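Long-range contacts in TerD domain-containing protein (Streptomyces avermitilis, PDB 2QNG), which binds two calcium ions in a TerD-type beta-sandwich domain, although its biological role remains unknown: residues A[34-39]-A[94-99]; A[48-53]-A[87-92]; A[38-43]-A[132-137]; A[116-121]-A[160-165]. All coordinates share one frame; numbering follows the deposited sequence. Where two conformers were deposited one is given.

Interaction 1 (A[34-39]-A[94-99]). With CA (calcium ion), chain B; CA (calcium ion), chain C.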
# COMPACT_ATOMS: atom_id res chain seq x y z
N GLU A 34 -4.68 -8.10 5.11
CA GLU A 34 -4.68 -8.21 3.65
C GLU A 34 -5.08 -6.86 3.10
O GLU A 34 -6.09 -6.32 3.52
CB GLU A 34 -5.67 -9.28 3.22
CG GLU A 34 -5.82 -9.58 1.71
CD GLU A 34 -7.22 -10.14 1.38
OE1 GLU A 34 -7.54 -11.20 2.00
OE2 GLU A 34 -8.00 -9.50 0.59
N LEU A 35 -4.28 -6.31 2.19
CA LEU A 35 -4.66 -5.09 1.49
C LEU A 35 -4.94 -5.48 0.03
O LEU A 35 -4.08 -6.04 -0.63
CB LEU A 35 -3.51 -4.08 1.56
CG LEU A 35 -3.65 -2.82 0.70
CD1 LEU A 35 -4.95 -2.02 0.82
CD2 LEU A 35 -2.47 -1.91 0.98
N ALA A 36 -6.15 -5.18 -0.45
CA ALA A 36 -6.50 -5.51 -1.83
C ALA A 36 -6.86 -4.24 -2.59
O ALA A 36 -7.46 -3.34 -2.00
CB ALA A 36 -7.70 -6.47 -1.83
N VAL A 37 -6.47 -4.18 -3.87
CA VAL A 37 -6.72 -3.00 -4.70
C VAL A 37 -7.30 -3.47 -6.02
O VAL A 37 -6.88 -4.50 -6.55
CB VAL A 37 -5.40 -2.20 -4.88
CG1 VAL A 37 -5.59 -0.98 -5.79
CG2 VAL A 37 -4.92 -1.75 -3.51
N LYS A 38 -8.26 -2.70 -6.53
CA LYS A 38 -8.90 -3.00 -7.81
C LYS A 38 -9.02 -1.73 -8.64
O LYS A 38 -9.05 -0.62 -8.10
CB LYS A 38 -10.29 -3.61 -7.62
CG LYS A 38 -11.38 -2.58 -7.27
CD LYS A 38 -12.58 -3.21 -6.56
CE LYS A 38 -13.52 -3.91 -7.50
NZ LYS A 38 -14.27 -5.01 -6.79
N TRP A 39 -9.08 -1.91 -9.96
CA TRP A 39 -9.37 -0.84 -10.89
C TRP A 39 -9.79 -1.45 -12.21
O TRP A 39 -9.67 -2.67 -12.41
CB TRP A 39 -8.18 0.13 -11.07
CG TRP A 39 -6.97 -0.46 -11.70
CD1 TRP A 39 -6.58 -0.30 -13.01
CD2 TRP A 39 -5.97 -1.31 -11.09
NE1 TRP A 39 -5.39 -0.97 -13.24
CE2 TRP A 39 -4.99 -1.58 -12.07
CE3 TRP A 39 -5.78 -1.81 -9.80
CZ2 TRP A 39 -3.87 -2.37 -11.82
CZ3 TRP A 39 -4.65 -2.60 -9.54
CH2 TRP A 39 -3.72 -2.88 -10.55
N PHE A 94 -11.94 -9.03 -13.25
CA PHE A 94 -12.98 -8.67 -12.30
C PHE A 94 -12.48 -8.95 -10.88
O PHE A 94 -11.68 -9.84 -10.66
CB PHE A 94 -14.21 -9.55 -12.62
CG PHE A 94 -15.43 -9.25 -11.79
CD1 PHE A 94 -16.25 -8.17 -12.09
CD2 PHE A 94 -15.78 -10.09 -10.73
CE1 PHE A 94 -17.39 -7.91 -11.30
CE2 PHE A 94 -16.91 -9.84 -9.96
CZ PHE A 94 -17.69 -8.75 -10.25
N GLY A 95 -12.97 -8.19 -9.91
CA GLY A 95 -12.56 -8.46 -8.53
C GLY A 95 -11.23 -7.81 -8.20
O GLY A 95 -10.83 -6.84 -8.85
N TRP A 96 -10.55 -8.34 -7.19
CA TRP A 96 -9.33 -7.68 -6.72
C TRP A 96 -8.17 -7.96 -7.67
O TRP A 96 -7.91 -9.11 -8.02
CB TRP A 96 -9.03 -8.14 -5.29
CG TRP A 96 -10.15 -7.73 -4.37
CD1 TRP A 96 -11.12 -8.54 -3.84
CD2 TRP A 96 -10.50 -6.38 -3.99
NE1 TRP A 96 -12.01 -7.79 -3.12
CE2 TRP A 96 -11.68 -6.46 -3.21
CE3 TRP A 96 -9.93 -5.14 -4.21
CZ2 TRP A 96 -12.27 -5.32 -2.63
CZ3 TRP A 96 -10.53 -4.00 -3.66
CH2 TRP A 96 -11.69 -4.11 -2.89
N ASP A 97 -7.50 -6.90 -8.12
CA ASP A 97 -6.42 -7.04 -9.10
C ASP A 97 -5.06 -7.25 -8.46
O ASP A 97 -4.20 -7.93 -9.03
CB ASP A 97 -6.36 -5.81 -10.01
CG ASP A 97 -7.62 -5.64 -10.81
OD1 ASP A 97 -7.93 -6.51 -11.67
OD2 ASP A 97 -8.33 -4.64 -10.62
N GLU A 98 -4.85 -6.69 -7.27
CA GLU A 98 -3.55 -6.82 -6.62
C GLU A 98 -3.81 -6.91 -5.12
O GLU A 98 -4.62 -6.18 -4.57
CB GLU A 98 -2.67 -5.63 -7.02
CG GLU A 98 -1.22 -5.68 -6.55
CD GLU A 98 -0.28 -4.85 -7.45
OE1 GLU A 98 -0.45 -4.82 -8.70
OE2 GLU A 98 0.65 -4.24 -6.91
N VAL A 99 -3.14 -7.87 -4.48
CA VAL A 99 -3.40 -8.21 -3.09
C VAL A 99 -2.07 -8.40 -2.40
O VAL A 99 -1.19 -9.07 -2.93
CB VAL A 99 -4.25 -9.50 -2.96
CG1 VAL A 99 -4.55 -9.80 -1.50
CG2 VAL A 99 -5.55 -9.40 -3.79
CA CA B . -9.83 -5.03 -12.49
CA CA C . 0.50 -3.37 -10.65
O HOH W 1 -11.46 -5.05 -10.79
O HOH W 2 -11.70 -4.46 -13.87
O HOH W 3 2.22 -4.90 -11.07

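Interaction 2 (A[48-53]-A[87-92]). With CA (calcium ion), chain C; CA (calcium ion), chain B.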
# COMPACT_ATOMS: atom_id res chain seq x y z
N ALA A 48 -1.63 1.77 -20.57
CA ALA A 48 -2.24 0.93 -19.53
C ALA A 48 -2.24 1.63 -18.18
O ALA A 48 -1.29 2.35 -17.84
CB ALA A 48 -1.48 -0.35 -19.41
N THR A 49 -3.27 1.37 -17.38
CA THR A 49 -3.33 1.85 -16.01
C THR A 49 -2.75 0.75 -15.12
O THR A 49 -3.28 -0.39 -15.12
CB THR A 49 -4.77 2.11 -15.58
OG1 THR A 49 -5.35 3.13 -16.40
CG2 THR A 49 -4.83 2.56 -14.15
N ASP A 50 -1.70 1.07 -14.35
CA ASP A 50 -1.02 0.07 -13.52
C ASP A 50 -0.85 0.67 -12.14
O ASP A 50 -0.11 1.64 -11.98
CB ASP A 50 0.35 -0.23 -14.17
CG ASP A 50 1.14 -1.29 -13.41
OD1 ASP A 50 0.60 -1.89 -12.43
OD2 ASP A 50 2.31 -1.52 -13.80
N LEU A 51 -1.57 0.13 -11.17
CA LEU A 51 -1.41 0.47 -9.77
C LEU A 51 -0.56 -0.60 -9.12
O LEU A 51 -0.71 -1.79 -9.47
CB LEU A 51 -2.77 0.58 -9.05
CG LEU A 51 -3.57 1.89 -9.25
CD1 LEU A 51 -3.82 2.27 -10.73
CD2 LEU A 51 -4.89 1.83 -8.48
N ASP A 52 0.30 -0.20 -8.18
CA ASP A 52 1.08 -1.16 -7.42
C ASP A 52 0.91 -0.92 -5.94
O ASP A 52 0.97 0.22 -5.48
CB ASP A 52 2.57 -1.02 -7.73
CG ASP A 52 2.95 -1.50 -9.13
OD1 ASP A 52 2.25 -2.32 -9.73
OD2 ASP A 52 4.01 -1.10 -9.63
N ILE A 53 0.73 -2.00 -5.18
CA ILE A 53 0.74 -1.92 -3.71
C ILE A 53 2.20 -1.95 -3.25
O ILE A 53 3.01 -2.74 -3.77
CB ILE A 53 -0.02 -3.09 -3.08
CG1 ILE A 53 -1.47 -3.12 -3.58
CG2 ILE A 53 0.04 -2.98 -1.57
CD1 ILE A 53 -2.24 -4.36 -3.11
N ASP A 87 -0.50 -9.62 -8.60
CA ASP A 87 -0.39 -8.29 -9.17
C ASP A 87 -1.18 -8.18 -10.44
O ASP A 87 -1.67 -9.19 -10.98
CB ASP A 87 1.08 -7.90 -9.41
CG ASP A 87 1.61 -8.35 -10.76
OD1 ASP A 87 1.33 -9.50 -11.21
OD2 ASP A 87 2.34 -7.56 -11.40
N SER A 88 -1.27 -6.94 -10.94
CA SER A 88 -1.80 -6.70 -12.28
C SER A 88 -1.11 -5.48 -12.83
O SER A 88 -0.91 -4.50 -12.11
CB SER A 88 -3.29 -6.38 -12.19
OG SER A 88 -3.80 -6.07 -13.47
N LYS A 89 -0.77 -5.51 -14.12
CA LYS A 89 -0.16 -4.36 -14.77
C LYS A 89 -1.14 -3.57 -15.61
O LYS A 89 -0.77 -2.61 -16.27
CB LYS A 89 1.09 -4.77 -15.57
CG LYS A 89 2.17 -5.37 -14.63
CD LYS A 89 3.57 -5.32 -15.15
CE LYS A 89 4.55 -5.91 -14.13
NZ LYS A 89 4.19 -7.30 -13.67
N ASP A 90 -2.41 -3.97 -15.58
CA ASP A 90 -3.39 -3.30 -16.45
C ASP A 90 -4.80 -3.23 -15.90
O ASP A 90 -5.64 -2.57 -16.48
CB ASP A 90 -3.38 -3.90 -17.87
CG ASP A 90 -3.61 -5.40 -17.87
OD1 ASP A 90 -4.24 -5.91 -16.90
OD2 ASP A 90 -3.16 -6.06 -18.84
N GLY A 91 -5.05 -3.88 -14.76
CA GLY A 91 -6.38 -3.86 -14.20
C GLY A 91 -7.37 -4.80 -14.88
O GLY A 91 -8.53 -4.88 -14.46
N LYS A 92 -6.94 -5.52 -15.91
CA LYS A 92 -7.87 -6.42 -16.61
C LYS A 92 -8.21 -7.60 -15.73
O LYS A 92 -7.32 -8.34 -15.30
CB LYS A 92 -7.27 -6.88 -17.94
CG LYS A 92 -7.21 -5.75 -18.93
CD LYS A 92 -6.42 -6.12 -20.19
CE LYS A 92 -6.44 -4.97 -21.19
NZ LYS A 92 -5.70 -5.27 -22.46
CA CA C . 0.50 -3.37 -10.65
CA CA B . -9.83 -5.03 -12.49
O HOH W 4 -5.12 -0.57 -18.29
O HOH W 3 2.22 -4.90 -11.07
O HOH W 1 -11.46 -5.05 -10.79
O HOH W 2 -11.70 -4.46 -13.87

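Interaction 3 (A[38-43]-A[132-137]). With CA (calcium ion), chain B.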
# COMPACT_ATOMS: atom_id res chain seq x y z
N LYS A 38 -8.26 -2.70 -6.53
CA LYS A 38 -8.90 -3.00 -7.81
C LYS A 38 -9.02 -1.73 -8.64
O LYS A 38 -9.05 -0.62 -8.10
CB LYS A 38 -10.29 -3.61 -7.62
CG LYS A 38 -11.38 -2.58 -7.27
CD LYS A 38 -12.58 -3.21 -6.56
CE LYS A 38 -13.52 -3.91 -7.50
NZ LYS A 38 -14.27 -5.01 -6.79
N TRP A 39 -9.08 -1.91 -9.96
CA TRP A 39 -9.37 -0.84 -10.89
C TRP A 39 -9.79 -1.45 -12.21
O TRP A 39 -9.67 -2.67 -12.41
CB TRP A 39 -8.18 0.13 -11.07
CG TRP A 39 -6.97 -0.46 -11.70
CD1 TRP A 39 -6.58 -0.30 -13.01
CD2 TRP A 39 -5.97 -1.31 -11.09
NE1 TRP A 39 -5.39 -0.97 -13.24
CE2 TRP A 39 -4.99 -1.58 -12.07
CE3 TRP A 39 -5.78 -1.81 -9.80
CZ2 TRP A 39 -3.87 -2.37 -11.82
CZ3 TRP A 39 -4.65 -2.60 -9.54
CH2 TRP A 39 -3.72 -2.88 -10.55
N ASP A 40 -10.31 -0.61 -13.09
CA ASP A 40 -10.70 -1.03 -14.43
C ASP A 40 -9.64 -0.54 -15.43
O ASP A 40 -8.98 0.48 -15.20
CB ASP A 40 -12.06 -0.44 -14.78
CG ASP A 40 -13.20 -1.04 -13.96
OD1 ASP A 40 -13.03 -2.15 -13.38
OD2 ASP A 40 -14.29 -0.42 -13.90
N PRO A 41 -9.46 -1.27 -16.53
CA PRO A 41 -8.40 -0.89 -17.47
C PRO A 41 -8.64 0.42 -18.21
O PRO A 41 -9.79 0.86 -18.33
CB PRO A 41 -8.38 -2.05 -18.49
CG PRO A 41 -9.50 -2.89 -18.20
CD PRO A 41 -10.14 -2.52 -16.91
N SER A 42 -7.55 1.00 -18.70
CA SER A 42 -7.64 2.10 -19.64
C SER A 42 -8.37 1.66 -20.89
O SER A 42 -8.32 0.48 -21.24
CB SER A 42 -6.24 2.49 -20.13
OG SER A 42 -5.45 2.97 -19.08
N PRO A 43 -8.95 2.60 -21.63
CA PRO A 43 -9.54 2.28 -22.94
C PRO A 43 -8.50 1.63 -23.87
O PRO A 43 -7.31 1.96 -23.78
CB PRO A 43 -9.94 3.65 -23.49
CG PRO A 43 -10.13 4.53 -22.31
CD PRO A 43 -9.15 4.02 -21.25
N VAL A 132 -7.81 7.11 -13.06
CA VAL A 132 -7.95 5.67 -12.92
C VAL A 132 -9.45 5.37 -12.89
O VAL A 132 -10.21 6.01 -12.16
CB VAL A 132 -7.30 5.19 -11.62
CG1 VAL A 132 -7.50 3.67 -11.42
CG2 VAL A 132 -5.82 5.56 -11.61
N LEU A 133 -9.89 4.38 -13.69
CA LEU A 133 -11.31 4.04 -13.72
C LEU A 133 -11.67 3.12 -12.56
O LEU A 133 -11.13 2.01 -12.44
CB LEU A 133 -11.71 3.41 -15.05
CG LEU A 133 -13.22 3.16 -15.20
CD1 LEU A 133 -14.03 4.45 -15.02
CD2 LEU A 133 -13.49 2.54 -16.56
N ASN A 134 -12.59 3.60 -11.73
CA ASN A 134 -13.14 2.86 -10.61
C ASN A 134 -12.13 2.19 -9.70
O ASN A 134 -12.24 0.99 -9.45
CB ASN A 134 -14.16 1.84 -11.12
CG ASN A 134 -15.25 2.49 -11.89
OD1 ASN A 134 -15.80 3.50 -11.44
ND2 ASN A 134 -15.56 1.97 -13.08
N PRO A 135 -11.18 2.97 -9.16
CA PRO A 135 -10.21 2.39 -8.22
C PRO A 135 -10.87 2.11 -6.88
O PRO A 135 -11.81 2.81 -6.46
CB PRO A 135 -9.18 3.51 -8.04
CG PRO A 135 -9.99 4.79 -8.22
CD PRO A 135 -10.94 4.42 -9.36
N GLY A 136 -10.37 1.09 -6.20
CA GLY A 136 -10.91 0.75 -4.88
C GLY A 136 -9.88 0.02 -4.09
O GLY A 136 -9.00 -0.65 -4.66
N LEU A 137 -10.01 0.12 -2.77
CA LEU A 137 -9.17 -0.67 -1.88
C LEU A 137 -9.99 -1.25 -0.75
O LEU A 137 -10.99 -0.66 -0.34
CB LEU A 137 -7.99 0.17 -1.34
CG LEU A 137 -8.29 1.24 -0.30
CD1 LEU A 137 -8.26 0.67 1.13
CD2 LEU A 137 -7.28 2.35 -0.43
CA CA B . -9.83 -5.03 -12.49
O HOH W 5 -8.09 3.09 -15.69
O HOH W 6 -12.52 -1.73 -10.45
O HOH W 2 -11.70 -4.46 -13.87
O HOH W 1 -11.46 -5.05 -10.79

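Interaction 4 (A[116-121]-A[160-165])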
# COMPACT_ATOMS: atom_id res chain seq x y z
N VAL A 116 1.50 1.23 4.46
CA VAL A 116 1.10 0.68 3.17
C VAL A 116 0.64 1.79 2.24
O VAL A 116 0.13 2.81 2.69
CB VAL A 116 -0.01 -0.40 3.32
CG1 VAL A 116 0.57 -1.64 3.94
CG2 VAL A 116 -1.17 0.10 4.17
N GLY A 117 0.84 1.58 0.94
CA GLY A 117 0.48 2.60 -0.04
C GLY A 117 0.18 2.01 -1.38
O GLY A 117 0.39 0.80 -1.61
N VAL A 118 -0.29 2.88 -2.28
CA VAL A 118 -0.64 2.50 -3.63
C VAL A 118 -0.04 3.56 -4.53
O VAL A 118 -0.30 4.76 -4.33
CB VAL A 118 -2.17 2.42 -3.83
CG1 VAL A 118 -2.54 2.12 -5.28
CG2 VAL A 118 -2.78 1.38 -2.88
N VAL A 119 0.76 3.13 -5.51
CA VAL A 119 1.29 4.04 -6.52
C VAL A 119 0.65 3.79 -7.86
O VAL A 119 0.34 2.64 -8.19
CB VAL A 119 2.83 3.90 -6.65
CG1 VAL A 119 3.50 4.18 -5.33
CG2 VAL A 119 3.25 2.50 -7.16
N ILE A 120 0.50 4.85 -8.65
CA ILE A 120 0.10 4.72 -10.03
C ILE A 120 1.36 4.86 -10.85
O ILE A 120 2.10 5.84 -10.71
CB ILE A 120 -0.87 5.82 -10.44
CG1 ILE A 120 -2.12 5.82 -9.54
CG2 ILE A 120 -1.24 5.66 -11.93
CD1 ILE A 120 -2.92 7.08 -9.65
N GLN A 121 1.65 3.86 -11.69
CA GLN A 121 2.83 3.97 -12.56
C GLN A 121 2.66 5.16 -13.51
O GLN A 121 1.57 5.38 -14.04
CB GLN A 121 3.03 2.69 -13.37
CG GLN A 121 3.51 1.52 -12.49
CD GLN A 121 4.96 1.69 -12.01
OE1 GLN A 121 5.76 2.40 -12.63
NE2 GLN A 121 5.28 1.07 -10.89
N ALA A 160 -0.57 7.28 -2.97
CA ALA A 160 -1.14 7.60 -1.67
C ALA A 160 -0.71 6.58 -0.64
O ALA A 160 -0.66 5.38 -0.96
CB ALA A 160 -2.69 7.62 -1.76
N THR A 161 -0.41 7.01 0.57
CA THR A 161 -0.38 6.03 1.65
C THR A 161 -1.83 5.79 2.08
O THR A 161 -2.67 6.72 2.03
CB THR A 161 0.46 6.50 2.85
OG1 THR A 161 -0.04 7.76 3.33
CG2 THR A 161 1.94 6.67 2.46
N VAL A 162 -2.13 4.54 2.45
CA VAL A 162 -3.50 4.15 2.67
C VAL A 162 -3.72 3.54 4.04
O VAL A 162 -4.79 3.03 4.34
CB VAL A 162 -4.04 3.22 1.54
CG1 VAL A 162 -3.97 3.93 0.17
CG2 VAL A 162 -3.33 1.84 1.48
N GLY A 163 -2.71 3.62 4.88
CA GLY A 163 -2.84 3.03 6.21
C GLY A 163 -1.50 2.87 6.87
O GLY A 163 -0.48 2.77 6.19
N GLU A 164 -1.53 2.82 8.19
CA GLU A 164 -0.37 2.78 9.04
C GLU A 164 -0.65 1.76 10.14
O GLU A 164 -1.79 1.73 10.61
CB GLU A 164 -0.24 4.17 9.68
CG GLU A 164 1.00 4.39 10.45
CD GLU A 164 1.02 5.71 11.17
OE1 GLU A 164 -0.01 6.41 11.21
OE2 GLU A 164 2.07 6.01 11.72
N PHE A 165 0.37 1.01 10.57
CA PHE A 165 0.26 0.10 11.73
C PHE A 165 1.43 0.41 12.63
O PHE A 165 2.55 0.52 12.15
CB PHE A 165 0.32 -1.35 11.27
CG PHE A 165 -0.77 -1.70 10.30
CD1 PHE A 165 -2.01 -2.15 10.75
CD2 PHE A 165 -0.57 -1.53 8.92
CE1 PHE A 165 -3.04 -2.46 9.86
CE2 PHE A 165 -1.61 -1.84 8.03
CZ PHE A 165 -2.83 -2.28 8.51

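Interaction 1 (A[34-39]-A[94-99])
A classic beta bulge joins the antiparallel strands 33-40 and 98-102 beside the two calcium sites: D97 and E98 both face V37, whose carbonyl O accepts from D97 N and, at 3.1 Å, from E98 N. The pairing is completed by V37 N giving its hydrogen to E98 O at 2.8 Å, and A36 and V99 form the next, non-hydrogen-bonded pair. At the bulge, consecutive acidic residues bind different metals. D97 chelates one calcium through OD1 and OD2 (2.5 and 2.4 Å), and W39 O binds the same ion. D97 OD2 also receives W39 N at 2.9 Å in a nearly straight bond, 165° at the hydrogen, so one carboxylate oxygen grips both metal and strand. With its CG in the crowded position between backbone N and carbonyl carbon (chi1 66°), W39 turns its indole so that D97 CB lies over one face of the six-membered ring. E98 reaches the second calcium with OE1, while its OE2 accepts from I53 N. K38, in the modelled one of its two conformers, lies over one W96 face: CD makes a CH-pi contact and NZ a cation-pi contact, 4.6 Å from the six-membered ring centroid and only 10° off its normal. A36 CB packs 3.5 Å from W96 CE3. With an alanine in place of W96, K38 would probably lose the pi face beneath its ammonium and a gap would open beside A36. Strand 82-86 flanks 98-102 and 135-141 flanks 33-40, while L35 and V37 pack on strand 51-59 of the facing sheet.

Interaction 2 (A[48-53]-A[87-92])
No direct hydrogen bond links D50 and the loop around K89; a calcium ion holds the two segments together instead. D50 OD1 and S88 O come within 3.0 Å of each other, two acceptors whose closeness is explained by the cation both bind, and each lies 2.3 Å from the calcium. L51 O and D52 OD1, from the same segment as D50, also bind, the latter at 2.2 Å, and a water and E98 OE1 complete six ligands. With CG swung anti to the backbone N (chi1 -178°), the D50 side chain lies alongside that of K89, and D50 CB is 3.4 Å from K89 O. This is a calcium site of the TerD domain, built where strand 51-59 begins and the loop between strands 82-86 and 98-102 passes over it. The loop is shaped by S88, whose OG accepts from G91 N at 2.8 Å and, more distantly, from D90 N, an ST motif combined with an ST turn; D90 OD1 accepts from K92 N in an Asx turn. G91 O, in the same turn, binds the other calcium, so one short loop serves both ions. K89 NZ bends back to D87 OD2 in a salt bridge, and D87 OD2 also accepts from the calcium-bound water, placing a second-shell carboxylate behind the metal. Nearer A48, the segments meet through D90 CA and T49 O, a CA-H...O contact of 3.2 Å, and through a water that accepts from T49 N and donates to D90 O.

Interaction 3 (A[38-43]-A[132-137])
D40 and N134 make the side-chain hydrogen bond of this contact: N134 ND2 gives a hydrogen to D40 OD2 at 2.8 Å, almost straight at 176°. D40 CG lies anti to its carbonyl carbon, beside the backbone N (chi1 -69°), which brings OD2 to N134. The donor meets the carboxylate on its anti side and tilted out of its plane, yet OD2 lies in the amide plane of N134, and the two flat groups stand 82° apart. D40 CB also rests 3.8 Å from L133 CD2. The other oxygen, OD1, accepts from two waters: one bound to the calcium held by W39 O, the other donating as well to N134 O. D40 thus belongs to the second shell of that metal, and an alanine here is likely to leave N134 and the calcium-bound water without this acceptor. The backbone behind is antiparallel pairing of strands 33-40 and 135-141 within one sheet of the sandwich. K38 and G136 exchange a reciprocal pair of N-H...O bonds, both 2.9 Å, and D40 N reaches L133 O at 2.8 Å. Just after the corner at N134, P135 CA sits 3.2 Å from K38 O in a CA-H...O contact. On the inward side W39 CB packs against V132 CG1 at 3.6 Å, and V132 leans in turn on L51 of the opposite sheet. Beyond the two segments, W39 NE1 donates to T49 O.

Interaction 4 (A[116-121]-A[160-165])
V116, G117 and V118 run antiparallel to A160-G163, with local strand axes 159° apart and 4.3 Å at closest approach. These are neighbouring strands, 111-120 and 159-167, in the second sheet of the beta sandwich. V118 and A160 form a hydrogen-bonded pair, each donating N-H to the other's carbonyl O at 2.9 Å. V162 N reaches V116 O, also at 2.9 Å, and V116 N reaches G163 O at 3.0 Å. G117 and T161 form the non-hydrogen-bonded pair between them, with CA atoms 3.9 Å apart. This close approach is consistent with G117 having no side chain, since a beta carbon there would run into A160 O. G163 is likewise confined to glycine by its backbone angles, which would jam a beta carbon against the carbonyl O of V162. On the face turned to the other sheet, V162 sets CG1 anti to its carbonyl carbon (chi1 -59°) and CG2 between backbone N and carbonyl carbon, which splits the methyls between two valines: CG1 packs 4.1 Å from V118 CG2, while CG2 meets V116 CG2, the V116 and V162 side chains crossing at about a right angle. That interior layer continues into the opposite sheet through L35, V37 and L137. The other face is covered in part by helix 186-192, where F189 packs against V119 and T161. Strand 51-59 flanks 111-120, and strand 173-182 flanks 159-167. Farther along, the F165 ring approaches V116 obliquely, its CE2 4.3 Å from V116 CG2, the same methyl that lies 3.4 Å from G163 O.

From the N terminus, strand 33-40 opens two loops: interaction 1 closes the shorter at 94-99, interaction 3 the longer at 132-137, setting strands 98-102 and 135-141 on its two edges in one sheet. Interaction 2, from 48-53 to 87-92, falls wholly within both spans, and the two calcium ions join it to interaction 1. Interaction 4 opens at 116-121, after interactions 1 and 2 have closed, and ends at 160-165 beyond interaction 3, which it crosses; it pairs strands of the second sheet. The sheets meet where L35 and V37 touch V116, V118 and V162; within the second sheet, D52 N bonding to V119 O joins interaction 2 to interaction 4.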